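Local coordinates for sugar isomerase (Sinorhizobium meliloti, PDB 3QC0), which probably isomerises sugars, using a zinc ion bound in a TIM barrel of the xylose isomerase-like family, at residues A[16-21]-A[258-263]; A[58-63]-A[96-101]; A[105-110]-A[148-153]; A[64-69]-A[101-106]. All blocks are in the same frame, centred on the assembly; numbering follows the deposited sequence.

Contact 1: A[16-21]-A[258-263]; sequences EQCGFA and RPADEV
Two torsions set the Gln17 side chain against Arg258 and Ala260. Its CG lies anti to the carbonyl carbon (chi1 -58°), and the chain then bends at chi2 (98°). The bend carries the amide to the backbone of the 258-263 segment. There Gln17 NE2 donates to Arg258 O at 2.8 Å. The bond is nearly straight (164° at the hydrogen), and the carbonyl oxygen lies close to the amide plane of Gln17. The weak bond from Glu16 N to Gln17 OE1 adds a light hold on the other end of the amide. NE2 also makes a weak bond to Trp255 O, so both grips on this nitrogen come from backbone carbonyls. The methyl Val263 CG2 closes in beside the amide, 3.8 Å from Gln17 NE2. The rest of the contact is apolar. Ala260 CB meets two side chains of the 16-21 segment. Gln17 CB is 3.9 Å from Ala260 CB, and Cys18 SG is nearer to that methyl, at 3.5 Å. The CB of Arg258 points away from Gln17, and its guanidinium forms a salt bridge with Glu262, NH2 to OE2 at 2.8 Å. OE2 is met from above the carboxylate plane. This pair lies across the first turn of helix 260-274. Both segments lead into helices, 20-29 and 260-274, with Gly19 and Pro259 at the N-cap positions. Cys18 and Ala260 both pack on Ile26 of helix 20-29. The contact joins the loops after strands 7-10 and 245-247, the first and last strands of the barrel, which are neighbours where it closes.

Contact 2: A[58-63]-A[96-101]; sequences GLKLTG and GADCLV
Lys60 reaches across to Asp98 along most of its length. Its CB leads into an extended first part, with CG anti to the backbone N (chi1 161°). Lys60 CG already lies 3.6 Å from Asp98 OD2. CD passes the same oxygen, and CE does too. Bends at chi3 and chi4 fold the tip back, so that Lys60 NZ meets Asp98 OD2 at 2.8 Å. This is a salt bridge, made on the syn lone pair of OD2. The two side chains cross at about a right angle. The backbone of Asp98 is held as well: its N donates to Leu61 O at 2.8 Å. A water accepts from Leu61 N and lies 2.9 Å from Asp98 OD1, close to Gly96 O too. Replacing Asp98 with an alanine is likely to leave the Lys60 ammonium without its mate and to take one partner from this water. Leu61 and Ala97 pack apolarly, Leu61 CB 3.7 Å from Ala97 CA. Separately, Gly63 CA approaches Cys99 O at 3.3 Å in a CA-H...O contact. A side chain on Gly63 would come tight against Val101 CG2. Helix 75-94 links the two strands in a beta-alpha-beta crossover. Ala97 packs on Ala92 of that helix, while Leu61 touches Ile35 of strand 34-36 and Cys99 touches Ala140 of strand 139-141.

Contact 3: A[105-110]-A[148-153]; sequences GGLPGG and YAADRA
Leu107 and Ala150 share the stronger of the two direct hydrogen bonds here. Leu107 N donates to Ala150 O at 2.9 Å, but from above the carbonyl plane, 50° out of it. The second bond, Gly105 N to Arg152 O, is weak and bent. With the single bridge between Gly105 and Ala153, these contacts are mostly backbone against backbone. CA-H...O contacts add to them. Ala153 CA faces Gly105 O at 3.3 Å, and Gly106 CA faces Ala150 O at 3.5 Å. Two waters fill in the polar edges. One accepts from Gly106 N and gives a weak bond to Asp151 O. The other donates to Leu107 O at 2.9 Å and to Ala150 O at 2.8 Å, so Ala150 O serves both a backbone N-H and a water. Apolar contact is slight. Leu107 CG lies anti to its carbonyl carbon (chi1 -73°), which keeps the side chain near Ala150 O. Leu107 CB comes 3.7 Å from Ala150 O, and its CD1 stays 4.4 Å from Ala150 CB. Within the 148-153 loop, Tyr148 O takes bonds from Arg152 N and Ala153 N and holds the turn. The second subunit covers part of this surface: its Val226 packs on Leu107, its Trp183 on Ala149 and its Val210 on Ala150. The chemistry implies a close fit that depends on glycine. A CB on Gly106 would clash with Ala150 O and Asp151 CA, and the backbone angles of Gly105 by themselves call for glycine. One cost remains, since Ala149 O is buried here with no partner in the model.

Contact 4: A[64-69]-A[101-106]; sequences LCRGGF and VLVAGG
Gly67 and Val101 belong to the tight part of this contact, where two parallel strands meet edge to edge. Gly67 N donates to Val101 O at 2.8 Å, nearly along the C=O axis. Val101 N in turn bonds Leu64 O, and Val103 N bonds Gly67 O from above the carbonyl plane. The backbones are so close that Gly68 CA lies 3.1 Å from Val103 O. A CB on Gly68 would collide with that oxygen, and one on Gly67 would strike Leu102 CD2. The other side is made of larger, partly exposed side chains. Phe69 lies beside Val103, with its CZ 3.6 Å from Val103 CG1. Phe69 CG lies anti to its carbonyl carbon (chi1 -60°), which sets the ring centre against Val103 O, 3.7 Å from the plane. Val103 O also accepts from Phe69 N at 2.8 Å, with the donor in the carbonyl plane. Arg66 CG passes Val103 CG2 at 3.8 Å, and its guanidinium has Phe69 CE2 over one face. Putting a serine at Phe69 would probably open a gap beside Val103 CG1 and leave the Arg66 guanidinium freer to turn. Arg66 NE also bonds an unidentified molecule, probably from the crystallisation liquor. The chemistry therefore divides. Backbone bonds and glycines bring the two strands close along their length, while an arginine and an aromatic ring line a side that can probably hold a small molecule. Val101 packs on the zinc ligand Glu142, its side chain about 6 Å from the ion, so this part of the barrel wall lies beside the metal site.

In the fold
Contacts 2 and 4 are successive parts of one strand pairing, 60-68 with 100-103. Cys99 O probably accepts from Leu64 N at 3.0 Å, linking them. Contact 3 continues contact 4 through Gly105 and Gly106. There Arg152 O packs on Phe69 CE1 at 3.5 Å. Contact 1 stands apart, its centre about 20 Å from that of contact 2 and its nearest atoms about 5 Å, without touch. The zinc, held by Glu142, Asp177, His204 and Glu248, comes nearest to Val101, shared by contacts 2 and 4, about 6 Å from its side chain. In contact 3 the Ala153 side chain is about 7 Å from that of Glu142; in contact 1 that of Val263 is about 11 Å from Glu248.

Contact 1: A[16-21]-A[258-263]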
# COMPACT_ATOMS: atom_id res chain seq x y z
N GLU A 16 9.45 -23.93 3.19
CA GLU A 16 8.63 -25.13 2.99
C GLU A 16 9.55 -26.35 2.86
O GLU A 16 9.16 -27.47 3.23
CB GLU A 16 7.71 -25.01 1.77
CG GLU A 16 6.53 -24.04 1.97
CD GLU A 16 5.53 -24.51 3.03
OE1 GLU A 16 5.25 -25.73 3.13
OE2 GLU A 16 4.99 -23.67 3.76
N GLN A 17 10.76 -26.10 2.37
CA GLN A 17 11.70 -27.17 1.99
C GLN A 17 12.63 -27.58 3.10
O GLN A 17 13.07 -28.73 3.14
CB GLN A 17 12.56 -26.71 0.82
CG GLN A 17 11.74 -26.31 -0.42
CD GLN A 17 11.49 -24.81 -0.56
OE1 GLN A 17 11.09 -24.13 0.42
NE2 GLN A 17 11.74 -24.28 -1.76
N CYS A 18 12.96 -26.66 4.00
CA CYS A 18 14.06 -26.82 4.92
C CYS A 18 13.75 -26.29 6.29
O CYS A 18 13.27 -25.17 6.43
CB CYS A 18 15.32 -26.10 4.44
SG CYS A 18 15.92 -26.53 2.81
N GLY A 19 14.10 -27.08 7.31
CA GLY A 19 14.22 -26.54 8.64
C GLY A 19 15.56 -25.85 8.78
O GLY A 19 16.33 -25.75 7.82
N PHE A 20 15.87 -25.40 9.99
CA PHE A 20 17.04 -24.54 10.21
C PHE A 20 18.38 -25.15 9.79
O PHE A 20 19.17 -24.52 9.10
CB PHE A 20 17.10 -24.15 11.71
CG PHE A 20 18.19 -23.18 12.05
CD1 PHE A 20 19.46 -23.61 12.35
CD2 PHE A 20 17.92 -21.81 12.16
CE1 PHE A 20 20.46 -22.70 12.67
CE2 PHE A 20 18.90 -20.91 12.45
CZ PHE A 20 20.18 -21.34 12.76
N ALA A 21 18.67 -26.39 10.24
CA ALA A 21 19.94 -26.98 9.93
C ALA A 21 20.17 -27.22 8.45
O ALA A 21 21.27 -26.96 7.94
CB ALA A 21 20.09 -28.31 10.68
N ARG A 258 9.84 -25.47 -5.29
CA ARG A 258 11.03 -25.88 -6.03
C ARG A 258 12.14 -26.39 -5.10
O ARG A 258 12.15 -26.08 -3.92
CB ARG A 258 11.52 -24.72 -6.89
CG ARG A 258 10.52 -24.43 -8.02
CD ARG A 258 10.67 -23.11 -8.67
NE ARG A 258 11.82 -23.02 -9.55
CZ ARG A 258 11.91 -22.18 -10.58
NH1 ARG A 258 10.93 -21.33 -10.85
NH2 ARG A 258 13.00 -22.17 -11.33
N PRO A 259 13.08 -27.23 -5.61
CA PRO A 259 14.12 -27.72 -4.70
C PRO A 259 14.94 -26.57 -4.11
O PRO A 259 15.33 -25.63 -4.84
CB PRO A 259 14.99 -28.65 -5.60
CG PRO A 259 14.12 -28.94 -6.79
CD PRO A 259 13.30 -27.69 -6.99
N ALA A 260 15.17 -26.64 -2.81
CA ALA A 260 15.86 -25.56 -2.09
C ALA A 260 17.19 -25.23 -2.75
O ALA A 260 17.59 -24.10 -2.85
CB ALA A 260 16.06 -25.90 -0.62
N ASP A 261 17.89 -26.26 -3.22
CA ASP A 261 19.08 -26.07 -3.99
C ASP A 261 18.95 -25.09 -5.17
O ASP A 261 19.74 -24.14 -5.37
CB ASP A 261 19.47 -27.48 -4.54
CG ASP A 261 20.77 -27.51 -5.16
OD1 ASP A 261 21.53 -26.57 -5.01
OD2 ASP A 261 21.11 -28.56 -5.71
N GLU A 262 17.94 -25.36 -5.98
CA GLU A 262 17.69 -24.51 -7.14
C GLU A 262 17.30 -23.09 -6.69
O GLU A 262 17.73 -22.10 -7.31
CB GLU A 262 16.58 -25.09 -7.99
CG GLU A 262 16.52 -24.40 -9.36
CD GLU A 262 15.22 -24.59 -10.07
OE1 GLU A 262 14.31 -25.28 -9.52
OE2 GLU A 262 15.09 -24.04 -11.19
N VAL A 263 16.52 -23.00 -5.62
CA VAL A 263 16.09 -21.65 -5.16
C VAL A 263 17.32 -20.83 -4.79
O VAL A 263 17.48 -19.71 -5.25
CB VAL A 263 15.15 -21.72 -3.98
CG1 VAL A 263 14.76 -20.30 -3.51
CG2 VAL A 263 13.91 -22.53 -4.32

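Contact 2: A[58-63]-A[96-101]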
# COMPACT_ATOMS: atom_id res chain seq x y z
N GLY A 58 30.47 -19.84 11.90
CA GLY A 58 30.82 -18.43 11.80
C GLY A 58 29.74 -17.61 11.07
O GLY A 58 30.08 -16.66 10.36
N LEU A 59 28.48 -17.99 11.23
CA LEU A 59 27.36 -17.34 10.46
C LEU A 59 27.06 -15.97 11.02
O LEU A 59 26.97 -15.79 12.23
CB LEU A 59 26.08 -18.18 10.51
CG LEU A 59 26.06 -19.61 9.97
CD1 LEU A 59 24.66 -20.23 10.11
CD2 LEU A 59 26.53 -19.68 8.54
N LYS A 60 26.85 -15.01 10.11
CA LYS A 60 26.25 -13.72 10.44
C LYS A 60 24.74 -13.89 10.37
O LYS A 60 24.23 -14.61 9.50
CB LYS A 60 26.71 -12.64 9.45
CG LYS A 60 25.81 -11.40 9.43
CD LYS A 60 26.32 -10.32 8.47
CE LYS A 60 27.55 -9.59 9.00
NZ LYS A 60 27.39 -9.03 10.37
N LEU A 61 24.02 -13.28 11.30
CA LEU A 61 22.57 -13.14 11.19
C LEU A 61 22.26 -11.69 10.84
O LEU A 61 22.56 -10.78 11.62
CB LEU A 61 21.85 -13.52 12.47
CG LEU A 61 21.37 -14.97 12.53
CD1 LEU A 61 22.52 -15.97 12.57
CD2 LEU A 61 20.40 -15.17 13.70
N THR A 62 21.73 -11.46 9.65
CA THR A 62 21.37 -10.08 9.27
C THR A 62 20.13 -9.60 10.03
O THR A 62 19.86 -8.40 10.10
CB THR A 62 21.17 -9.96 7.73
OG1 THR A 62 20.34 -11.03 7.27
CG2 THR A 62 22.54 -9.99 7.02
N GLY A 63 19.37 -10.55 10.57
CA GLY A 63 18.23 -10.27 11.41
C GLY A 63 17.72 -11.53 12.07
O GLY A 63 18.08 -12.65 11.64
N GLY A 96 23.61 -13.89 18.19
CA GLY A 96 24.45 -12.82 17.68
C GLY A 96 23.85 -12.05 16.52
O GLY A 96 24.58 -11.53 15.68
N ALA A 97 22.53 -11.98 16.48
CA ALA A 97 21.85 -11.29 15.38
C ALA A 97 22.21 -9.79 15.28
O ALA A 97 22.30 -9.08 16.29
CB ALA A 97 20.32 -11.44 15.48
N ASP A 98 22.40 -9.31 14.05
CA ASP A 98 22.72 -7.91 13.83
C ASP A 98 21.56 -6.97 14.21
O ASP A 98 21.77 -5.80 14.51
CB ASP A 98 23.08 -7.67 12.37
CG ASP A 98 24.43 -8.27 11.99
OD1 ASP A 98 25.16 -8.73 12.89
OD2 ASP A 98 24.77 -8.25 10.79
N CYS A 99 20.33 -7.50 14.16
CA CYS A 99 19.18 -6.77 14.67
C CYS A 99 18.05 -7.74 14.92
O CYS A 99 18.07 -8.90 14.42
CB CYS A 99 18.69 -5.66 13.69
SG CYS A 99 18.05 -6.27 12.12
N LEU A 100 17.07 -7.27 15.70
CA LEU A 100 15.76 -7.92 15.81
C LEU A 100 14.79 -7.10 14.96
O LEU A 100 14.62 -5.91 15.21
CB LEU A 100 15.29 -7.90 17.25
CG LEU A 100 13.89 -8.47 17.49
CD1 LEU A 100 13.77 -9.93 17.10
CD2 LEU A 100 13.37 -8.22 18.92
N VAL A 101 14.22 -7.75 13.96
CA VAL A 101 13.25 -7.10 13.10
C VAL A 101 11.91 -6.96 13.83
O VAL A 101 11.47 -7.90 14.48
CB VAL A 101 13.09 -7.89 11.78
CG1 VAL A 101 11.98 -7.30 10.92
CG2 VAL A 101 14.42 -7.91 11.00
O HOH W 1 25.53 -11.56 13.11

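Contact 3: A[105-110]-A[148-153]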
# COMPACT_ATOMS: atom_id res chain seq x y z
N GLY A 105 2.53 -4.81 14.25
CA GLY A 105 1.18 -5.19 14.65
C GLY A 105 0.17 -4.27 14.03
O GLY A 105 0.44 -3.09 13.82
N GLY A 106 -1.00 -4.82 13.75
CA GLY A 106 -2.13 -4.05 13.22
C GLY A 106 -3.00 -3.45 14.33
O GLY A 106 -2.61 -3.32 15.50
N LEU A 107 -4.21 -3.08 13.95
CA LEU A 107 -5.18 -2.55 14.88
C LEU A 107 -5.50 -3.59 15.96
O LEU A 107 -5.62 -4.78 15.65
CB LEU A 107 -6.48 -2.18 14.13
CG LEU A 107 -6.35 -0.94 13.26
CD1 LEU A 107 -7.44 -1.01 12.15
CD2 LEU A 107 -6.51 0.34 14.08
N PRO A 108 -5.73 -3.13 17.20
CA PRO A 108 -6.31 -3.99 18.21
C PRO A 108 -7.65 -4.49 17.75
O PRO A 108 -8.37 -3.75 17.02
CB PRO A 108 -6.47 -3.07 19.43
CG PRO A 108 -5.63 -1.96 19.21
CD PRO A 108 -5.42 -1.79 17.71
N GLY A 109 -8.03 -5.70 18.10
CA GLY A 109 -9.32 -6.20 17.62
C GLY A 109 -10.50 -5.28 17.91
O GLY A 109 -10.63 -4.77 19.03
N GLY A 110 -11.32 -5.07 16.89
CA GLY A 110 -12.49 -4.18 16.92
C GLY A 110 -12.23 -2.69 16.67
O GLY A 110 -13.14 -1.93 16.32
N TYR A 148 -0.73 -4.11 4.52
CA TYR A 148 -0.69 -4.81 5.79
C TYR A 148 -1.13 -3.98 7.00
O TYR A 148 -1.08 -4.46 8.15
CB TYR A 148 0.75 -5.31 6.03
CG TYR A 148 1.25 -6.21 4.90
CD1 TYR A 148 0.51 -7.31 4.46
CD2 TYR A 148 2.46 -5.98 4.28
CE1 TYR A 148 0.97 -8.13 3.43
CE2 TYR A 148 2.93 -6.79 3.27
CZ TYR A 148 2.17 -7.85 2.81
OH TYR A 148 2.70 -8.68 1.80
N ALA A 149 -1.52 -2.73 6.78
CA ALA A 149 -1.76 -1.77 7.85
C ALA A 149 -2.75 -2.23 8.90
O ALA A 149 -2.59 -1.92 10.07
CB ALA A 149 -2.16 -0.37 7.29
N ALA A 150 -3.85 -2.85 8.46
CA ALA A 150 -4.95 -3.13 9.39
C ALA A 150 -4.67 -4.28 10.33
O ALA A 150 -5.17 -4.28 11.44
CB ALA A 150 -6.27 -3.40 8.64
N ASP A 151 -3.98 -5.28 9.82
CA ASP A 151 -3.93 -6.57 10.50
C ASP A 151 -2.56 -7.17 10.71
O ASP A 151 -2.50 -8.24 11.33
CB ASP A 151 -4.89 -7.54 9.84
CG ASP A 151 -4.60 -7.80 8.40
OD1 ASP A 151 -3.72 -7.15 7.79
OD2 ASP A 151 -5.29 -8.72 7.87
N ARG A 152 -1.50 -6.50 10.27
CA ARG A 152 -0.13 -7.01 10.49
C ARG A 152 0.84 -5.96 11.00
O ARG A 152 1.62 -6.25 11.89
CB ARG A 152 0.46 -7.69 9.25
CG ARG A 152 -0.41 -8.81 8.63
CD ARG A 152 0.11 -9.28 7.30
NE ARG A 152 -0.89 -10.08 6.55
CZ ARG A 152 -1.03 -11.39 6.71
NH1 ARG A 152 -0.20 -12.06 7.53
NH2 ARG A 152 -1.96 -12.05 6.01
N ALA A 153 0.83 -4.75 10.45
CA ALA A 153 1.78 -3.70 10.86
C ALA A 153 1.28 -2.37 10.46
O ALA A 153 1.15 -2.13 9.26
CB ALA A 153 3.21 -3.91 10.26
O HOH W 2 -1.50 -7.47 14.48
O HOH W 3 -6.38 -6.13 13.22

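Contact 4: A[64-69]-A[101-106]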
# COMPACT_ATOMS: atom_id res chain seq x y z
N LEU A 64 16.89 -11.36 13.09
CA LEU A 64 16.00 -12.42 13.58
C LEU A 64 14.57 -11.92 13.34
O LEU A 64 14.22 -10.79 13.72
CB LEU A 64 16.20 -12.69 15.07
CG LEU A 64 15.28 -13.73 15.72
CD1 LEU A 64 15.47 -15.15 15.10
CD2 LEU A 64 15.48 -13.76 17.25
N CYS A 65 13.76 -12.77 12.70
CA CYS A 65 12.37 -12.44 12.43
C CYS A 65 11.43 -13.21 13.35
O CYS A 65 11.43 -14.46 13.32
CB CYS A 65 12.01 -12.79 11.00
SG CYS A 65 12.77 -11.76 9.77
N ARG A 66 10.60 -12.56 14.17
CA ARG A 66 10.50 -11.12 14.36
C ARG A 66 9.88 -10.85 15.71
O ARG A 66 9.16 -11.69 16.27
CB ARG A 66 9.64 -10.44 13.24
CG ARG A 66 8.15 -10.82 13.20
CD ARG A 66 7.88 -12.14 12.65
NE ARG A 66 6.50 -12.31 12.15
CZ ARG A 66 5.58 -13.14 12.59
NH1 ARG A 66 5.78 -14.03 13.57
NH2 ARG A 66 4.40 -13.11 11.95
N GLY A 67 10.10 -9.64 16.21
CA GLY A 67 9.32 -9.09 17.29
C GLY A 67 8.25 -8.17 16.72
O GLY A 67 7.94 -8.22 15.52
N GLY A 68 7.68 -7.38 17.60
CA GLY A 68 6.62 -6.43 17.28
C GLY A 68 5.29 -6.84 17.87
O GLY A 68 5.20 -7.28 18.99
N PHE A 69 4.25 -6.70 17.05
CA PHE A 69 2.88 -7.02 17.41
C PHE A 69 2.46 -6.40 18.72
O PHE A 69 1.97 -7.06 19.62
CB PHE A 69 2.68 -8.55 17.34
CG PHE A 69 2.95 -9.05 15.96
CD1 PHE A 69 2.02 -8.86 14.97
CD2 PHE A 69 4.17 -9.65 15.64
CE1 PHE A 69 2.28 -9.26 13.63
CE2 PHE A 69 4.43 -10.03 14.33
CZ PHE A 69 3.49 -9.83 13.35
N VAL A 101 14.22 -7.75 13.96
CA VAL A 101 13.25 -7.10 13.10
C VAL A 101 11.91 -6.96 13.83
O VAL A 101 11.47 -7.90 14.48
CB VAL A 101 13.09 -7.89 11.78
CG1 VAL A 101 11.98 -7.30 10.92
CG2 VAL A 101 14.42 -7.91 11.00
N LEU A 102 11.27 -5.79 13.74
CA LEU A 102 10.02 -5.54 14.40
C LEU A 102 8.92 -5.30 13.36
O LEU A 102 9.01 -4.35 12.56
CB LEU A 102 10.05 -4.33 15.36
CG LEU A 102 11.12 -4.37 16.47
CD1 LEU A 102 11.00 -3.05 17.27
CD2 LEU A 102 10.96 -5.60 17.36
N VAL A 103 7.93 -6.17 13.38
CA VAL A 103 6.71 -6.06 12.57
C VAL A 103 5.63 -5.56 13.51
O VAL A 103 5.27 -6.24 14.45
CB VAL A 103 6.37 -7.42 11.96
CG1 VAL A 103 5.02 -7.36 11.23
CG2 VAL A 103 7.43 -7.88 10.97
N ALA A 104 5.18 -4.31 13.30
CA ALA A 104 4.57 -3.50 14.37
C ALA A 104 3.32 -4.06 15.02
O ALA A 104 3.03 -3.73 16.17
CB ALA A 104 4.26 -2.05 13.86
N GLY A 105 2.53 -4.81 14.25
CA GLY A 105 1.18 -5.19 14.65
C GLY A 105 0.17 -4.27 14.03
O GLY A 105 0.44 -3.09 13.82
N GLY A 106 -1.00 -4.82 13.75
CA GLY A 106 -2.13 -4.05 13.22
C GLY A 106 -3.00 -3.45 14.33
O GLY A 106 -2.61 -3.32 15.50